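Local coordinates for protein toll (PDB 4LXR) that binds the cleaved, active form of the cytokine Spätzle through its extracellular leucine-rich repeats and activates Toll signalling in dorsal-ventral patterning and antifungal immunity, at residues K603-Y615 / I621-P635. Residues are numbered along the deposited sequence; the frame is centred on the assembly and turned at random.
Sequences KCPRGCNCHVRTY and INCHSGNLTHVPRLP
Asn609 and Asn622 form an antiparallel hydrogen-bonded pair in the hairpin of strands 609-613 and 618-622, which a disulfide closes off in the LRRNT cap of the ectodomain. Asn609 N donates to Asn622 O, and Asn622 N returns the bond to Asn609 O, each at 2.9 Å. Their side chains share one face of the sheet. There Asn622 ND2 reaches Asn609 OD1 at 3.2 Å in a nearly straight bond (166°), with the amide planes turned 47° apart. CG of Asn609 sits between its backbone N and carbonyl carbon (chi1 64°), which brings its amide over Asn622 CB. A leucine in place of Asn622 would probably leave Asn609 OD1 without its amide donor and the Asn609 side chain freer to turn. One water accepts from Asn609 ND2 and also lies close to His624 ND1. Beyond the pair, Cys608 SG is bonded to Cys623 SG. On the other face Cys610 SG, itself bonded to Cys604 SG, rests on Ile621 CG2 at 3.9 Å. Pro605 packs against Pro632, Leu634 and Pro635; its CD lies 4.1 Å from Pro635 CD. A cysteine-rich hairpin with two disulfides, whose strand 618-622 lies parallel beside strand 643-647, is typical of an LRRNT cap.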
loop_
_atom_site.group_PDB
_atom_site.type_symbol
_atom_site.label_atom_id
_atom_site.label_comp_id
_atom_site.label_asym_id
_atom_site.label_seq_id
_atom_site.Cartn_x
_atom_site.Cartn_y
_atom_site.Cartn_z
ATOM N N LYS A 603 -35.659 -36.656 21.931
ATOM C CA LYS A 603 -34.318 -36.087 21.785
ATOM C C LYS A 603 -33.273 -36.751 22.699
ATOM O O LYS A 603 -33.372 -37.943 22.982
ATOM C CB LYS A 603 -34.349 -34.575 21.974
ATOM C CG LYS A 603 -35.127 -33.873 20.879
ATOM C CD LYS A 603 -34.859 -32.381 20.874
ATOM C CE LYS A 603 -35.524 -31.717 19.683
ATOM N NZ LYS A 603 -35.148 -30.285 19.593
ATOM N N CYS A 604 -32.275 -35.993 23.153
ATOM C CA CYS A 604 -31.151 -36.592 23.881
ATOM C C CYS A 604 -31.489 -37.029 25.311
ATOM O O CYS A 604 -31.925 -36.218 26.122
ATOM C CB CYS A 604 -29.930 -35.665 23.887
ATOM S SG CYS A 604 -28.352 -36.518 24.262
ATOM N N PRO A 605 -31.259 -38.317 25.623
ATOM C CA PRO A 605 -31.530 -38.892 26.949
ATOM C C PRO A 605 -30.802 -38.153 28.072
ATOM O O PRO A 605 -29.732 -37.600 27.834
ATOM C CB PRO A 605 -30.995 -40.324 26.825
ATOM C CG PRO A 605 -31.006 -40.610 25.368
ATOM C CD PRO A 605 -30.706 -39.314 24.690
ATOM N N ARG A 606 -31.372 -38.182 29.276
ATOM C CA ARG A 606 -30.930 -37.351 30.405
ATOM C C ARG A 606 -29.421 -37.184 30.601
ATOM O O ARG A 606 -28.874 -36.111 30.339
ATOM C CB ARG A 606 -31.582 -37.825 31.713
ATOM C CG ARG A 606 -32.994 -37.294 31.921
ATOM C CD ARG A 606 -33.552 -37.673 33.286
ATOM N NE ARG A 606 -34.835 -37.023 33.552
ATOM C CZ ARG A 606 -35.570 -37.232 34.642
ATOM N NH1 ARG A 606 -35.153 -38.080 35.573
ATOM N NH2 ARG A 606 -36.725 -36.597 34.801
ATOM N N GLY A 607 -28.756 -38.234 31.074
ATOM C CA GLY A 607 -27.335 -38.157 31.359
ATOM C C GLY A 607 -26.476 -38.531 30.168
ATOM O O GLY A 607 -25.383 -39.087 30.323
ATOM N N CYS A 608 -26.977 -38.236 28.973
ATOM C CA CYS A 608 -26.276 -38.579 27.744
ATOM C C CYS A 608 -25.976 -37.309 26.959
ATOM O O CYS A 608 -26.701 -36.315 27.058
ATOM C CB CYS A 608 -27.109 -39.546 26.882
ATOM S SG CYS A 608 -27.599 -41.113 27.672
ATOM N N ASN A 609 -24.896 -37.335 26.189
ATOM C CA ASN A 609 -24.657 -36.289 25.204
ATOM C C ASN A 609 -24.798 -36.903 23.815
ATOM O O ASN A 609 -24.454 -38.081 23.610
ATOM C CB ASN A 609 -23.287 -35.637 25.399
ATOM C CG ASN A 609 -22.142 -36.604 25.177
ATOM O OD1 ASN A 609 -21.645 -36.748 24.059
ATOM N ND2 ASN A 609 -21.714 -37.270 26.242
ATOM N N CYS A 610 -25.333 -36.120 22.883
ATOM C CA CYS A 610 -25.669 -36.612 21.552
ATOM C C CYS A 610 -25.301 -35.569 20.507
ATOM O O CYS A 610 -25.486 -34.379 20.726
ATOM C CB CYS A 610 -27.169 -36.924 21.448
ATOM S SG CYS A 610 -27.871 -37.899 22.819
ATOM N N HIS A 611 -24.777 -36.005 19.370
ATOM C CA HIS A 611 -24.504 -35.060 18.290
ATOM C C HIS A 611 -24.691 -35.718 16.938
ATOM O O HIS A 611 -24.859 -36.936 16.841
ATOM C CB HIS A 611 -23.091 -34.483 18.397
ATOM C CG HIS A 611 -22.013 -35.518 18.298
ATOM N ND1 HIS A 611 -21.437 -36.099 19.408
ATOM C CD2 HIS A 611 -21.416 -36.088 17.225
ATOM C CE1 HIS A 611 -20.524 -36.973 19.021
ATOM N NE2 HIS A 611 -20.491 -36.985 17.701
ATOM N N VAL A 612 -24.643 -34.894 15.900
ATOM C CA VAL A 612 -24.803 -35.334 14.526
ATOM C C VAL A 612 -23.528 -35.035 13.753
ATOM O O VAL A 612 -22.948 -33.951 13.875
ATOM C CB VAL A 612 -26.005 -34.637 13.857
ATOM C CG1 VAL A 612 -25.920 -34.729 12.350
ATOM C CG2 VAL A 612 -27.308 -35.233 14.353
ATOM N N ARG A 613 -23.091 -36.004 12.964
ATOM C CA ARG A 613 -21.892 -35.875 12.160
ATOM C C ARG A 613 -22.343 -35.894 10.708
ATOM O O ARG A 613 -22.794 -36.926 10.221
ATOM C CB ARG A 613 -20.971 -37.064 12.442
ATOM C CG ARG A 613 -19.565 -36.937 11.900
ATOM C CD ARG A 613 -18.909 -38.314 11.812
ATOM N NE ARG A 613 -18.988 -39.055 13.063
ATOM C CZ ARG A 613 -19.430 -40.302 13.171
ATOM N NH1 ARG A 613 -19.835 -40.964 12.099
ATOM N NH2 ARG A 613 -19.458 -40.896 14.353
ATOM N N THR A 614 -22.250 -34.763 10.013
ATOM C CA THR A 614 -22.795 -34.701 8.657
ATOM C C THR A 614 -21.957 -35.440 7.618
ATOM O O THR A 614 -22.487 -35.870 6.593
ATOM C CB THR A 614 -23.045 -33.252 8.184
ATOM O OG1 THR A 614 -21.966 -32.418 8.614
ATOM C CG2 THR A 614 -24.353 -32.724 8.754
ATOM N N TYR A 615 -20.661 -35.591 7.876
ATOM C CA TYR A 615 -19.782 -36.249 6.914
ATOM C C TYR A 615 -20.302 -37.631 6.494
ATOM O O TYR A 615 -20.249 -37.983 5.318
ATOM C CB TYR A 615 -18.345 -36.351 7.439
ATOM C CG TYR A 615 -17.497 -37.339 6.663
ATOM C CD1 TYR A 615 -16.935 -36.990 5.439
ATOM C CD2 TYR A 615 -17.270 -38.622 7.146
ATOM C CE1 TYR A 615 -16.168 -37.880 4.719
ATOM C CE2 TYR A 615 -16.501 -39.533 6.426
ATOM C CZ TYR A 615 -15.952 -39.154 5.211
ATOM O OH TYR A 615 -15.183 -40.046 4.489
ATOM N N ILE A 621 -25.073 -41.176 19.803
ATOM C CA ILE A 621 -25.586 -41.091 21.162
ATOM C C ILE A 621 -24.611 -41.699 22.162
ATOM O O ILE A 621 -24.401 -42.914 22.176
ATOM C CB ILE A 621 -26.933 -41.796 21.298
ATOM C CG1 ILE A 621 -27.962 -41.161 20.370
ATOM C CG2 ILE A 621 -27.420 -41.748 22.740
ATOM C CD1 ILE A 621 -29.268 -41.913 20.343
ATOM N N ASN A 622 -24.018 -40.840 22.986
ATOM C CA ASN A 622 -23.076 -41.243 24.019
ATOM C C ASN A 622 -23.717 -41.224 25.414
ATOM O O ASN A 622 -24.161 -40.174 25.876
ATOM C CB ASN A 622 -21.863 -40.304 24.020
ATOM C CG ASN A 622 -21.089 -40.332 22.717
ATOM O OD1 ASN A 622 -20.755 -41.393 22.206
ATOM N ND2 ASN A 622 -20.791 -39.154 22.177
ATOM N N CYS A 623 -23.767 -42.370 26.092
ATOM C CA CYS A 623 -24.208 -42.388 27.492
ATOM C C CYS A 623 -23.176 -43.073 28.375
ATOM O O CYS A 623 -23.080 -44.298 28.396
ATOM C CB CYS A 623 -25.550 -43.089 27.655
ATOM S SG CYS A 623 -26.831 -42.606 26.510
ATOM N N HIS A 624 -22.416 -42.279 29.118
ATOM C CA HIS A 624 -21.290 -42.813 29.872
ATOM C C HIS A 624 -21.284 -42.417 31.344
ATOM O O HIS A 624 -20.229 -42.186 31.936
ATOM C CB HIS A 624 -19.981 -42.425 29.193
ATOM C CG HIS A 624 -19.906 -42.872 27.770
ATOM N ND1 HIS A 624 -20.009 -42.000 26.709
ATOM C CD2 HIS A 624 -19.786 -44.109 27.232
ATOM C CE1 HIS A 624 -19.932 -42.677 25.578
ATOM N NE2 HIS A 624 -19.796 -43.959 25.869
ATOM N N SER A 625 -22.472 -42.369 31.933
ATOM C CA SER A 625 -22.597 -42.130 33.359
ATOM C C SER A 625 -22.098 -43.334 34.155
ATOM O O SER A 625 -21.793 -43.216 35.337
ATOM C CB SER A 625 -24.047 -41.802 33.720
ATOM O OG SER A 625 -24.540 -40.716 32.951
ATOM N N GLY A 626 -22.013 -44.491 33.501
ATOM C CA GLY A 626 -21.463 -45.694 34.114
ATOM C C GLY A 626 -22.386 -46.401 35.095
ATOM O O GLY A 626 -21.963 -47.300 35.816
ATOM N N ASN A 627 -23.654 -46.013 35.102
ATOM C CA ASN A 627 -24.602 -46.487 36.099
ATOM C C ASN A 627 -25.896 -47.031 35.503
ATOM O O ASN A 627 -26.844 -47.307 36.230
ATOM C CB ASN A 627 -24.946 -45.342 37.057
ATOM C CG ASN A 627 -25.583 -44.151 36.341
ATOM O OD1 ASN A 627 -25.512 -44.039 35.112
ATOM N ND2 ASN A 627 -26.199 -43.252 37.113
ATOM N N LEU A 628 -25.951 -47.170 34.184
ATOM C CA LEU A 628 -27.193 -47.591 33.546
ATOM C C LEU A 628 -27.404 -49.103 33.609
ATOM O O LEU A 628 -26.487 -49.889 33.336
ATOM C CB LEU A 628 -27.271 -47.101 32.097
ATOM C CG LEU A 628 -27.263 -45.581 31.900
ATOM C CD1 LEU A 628 -27.608 -45.234 30.457
ATOM C CD2 LEU A 628 -28.200 -44.880 32.878
ATOM N N THR A 629 -28.620 -49.492 33.976
ATOM C CA THR A 629 -29.013 -50.896 33.986
ATOM C C THR A 629 -29.868 -51.204 32.762
ATOM O O THR A 629 -29.973 -52.352 32.334
ATOM C CB THR A 629 -29.755 -51.275 35.284
ATOM O OG1 THR A 629 -30.919 -50.455 35.435
ATOM C CG2 THR A 629 -28.852 -51.062 36.491
ATOM N N HIS A 630 -30.454 -50.161 32.185
ATOM C CA HIS A 630 -31.279 -50.307 30.991
ATOM C C HIS A 630 -30.926 -49.262 29.942
ATOM O O HIS A 630 -30.369 -48.208 30.256
ATOM C CB HIS A 630 -32.762 -50.175 31.344
ATOM C CG HIS A 630 -33.277 -51.277 32.211
ATOM N ND1 HIS A 630 -33.448 -51.135 33.572
ATOM C CD2 HIS A 630 -33.659 -52.542 31.913
ATOM C CE1 HIS A 630 -33.915 -52.265 34.074
ATOM N NE2 HIS A 630 -34.048 -53.135 33.089
ATOM N N VAL A 631 -31.257 -49.565 28.692
ATOM C CA VAL A 631 -31.114 -48.611 27.609
ATOM C C VAL A 631 -32.179 -47.534 27.758
ATOM O O VAL A 631 -33.374 -47.836 27.742
ATOM C CB VAL A 631 -31.267 -49.291 26.241
ATOM C CG1 VAL A 631 -31.315 -48.243 25.127
ATOM C CG2 VAL A 631 -30.126 -50.284 26.013
ATOM N N PRO A 632 -31.752 -46.272 27.910
ATOM C CA PRO A 632 -32.714 -45.181 28.111
ATOM C C PRO A 632 -33.494 -44.872 26.841
ATOM O O PRO A 632 -33.089 -45.290 25.755
ATOM C CB PRO A 632 -31.823 -43.998 28.486
ATOM C CG PRO A 632 -30.532 -44.280 27.818
ATOM C CD PRO A 632 -30.364 -45.784 27.862
ATOM N N ARG A 633 -34.608 -44.162 26.995
ATOM C CA ARG A 633 -35.427 -43.670 25.886
ATOM C C ARG A 633 -34.600 -42.949 24.825
ATOM O O ARG A 633 -33.943 -41.949 25.122
ATOM C CB ARG A 633 -36.473 -42.700 26.429
ATOM C CG ARG A 633 -37.285 -43.239 27.587
ATOM C CD ARG A 633 -38.318 -42.208 28.045
ATOM N NE ARG A 633 -39.391 -42.812 28.833
ATOM C CZ ARG A 633 -40.425 -42.139 29.329
ATOM N NH1 ARG A 633 -40.530 -40.833 29.126
ATOM N NH2 ARG A 633 -41.355 -42.775 30.030
ATOM N N LEU A 634 -34.650 -43.442 23.589
ATOM C CA LEU A 634 -33.831 -42.896 22.502
ATOM C C LEU A 634 -34.639 -42.016 21.551
ATOM O O LEU A 634 -35.824 -42.257 21.335
ATOM C CB LEU A 634 -33.140 -44.029 21.718
ATOM C CG LEU A 634 -32.163 -44.903 22.509
ATOM C CD1 LEU A 634 -31.467 -45.960 21.618
ATOM C CD2 LEU A 634 -31.132 -44.047 23.227
ATOM N N PRO A 635 -33.993 -40.990 20.975
ATOM C CA PRO A 635 -34.665 -40.139 19.990
ATOM C C PRO A 635 -34.820 -40.861 18.665
ATOM O O PRO A 635 -33.999 -41.706 18.337
ATOM C CB PRO A 635 -33.693 -38.967 19.821
ATOM C CG PRO A 635 -32.359 -39.533 20.160
ATOM C CD PRO A 635 -32.611 -40.548 21.239
HETATM O O HOH W 1 -19.643 -39.530 26.651
#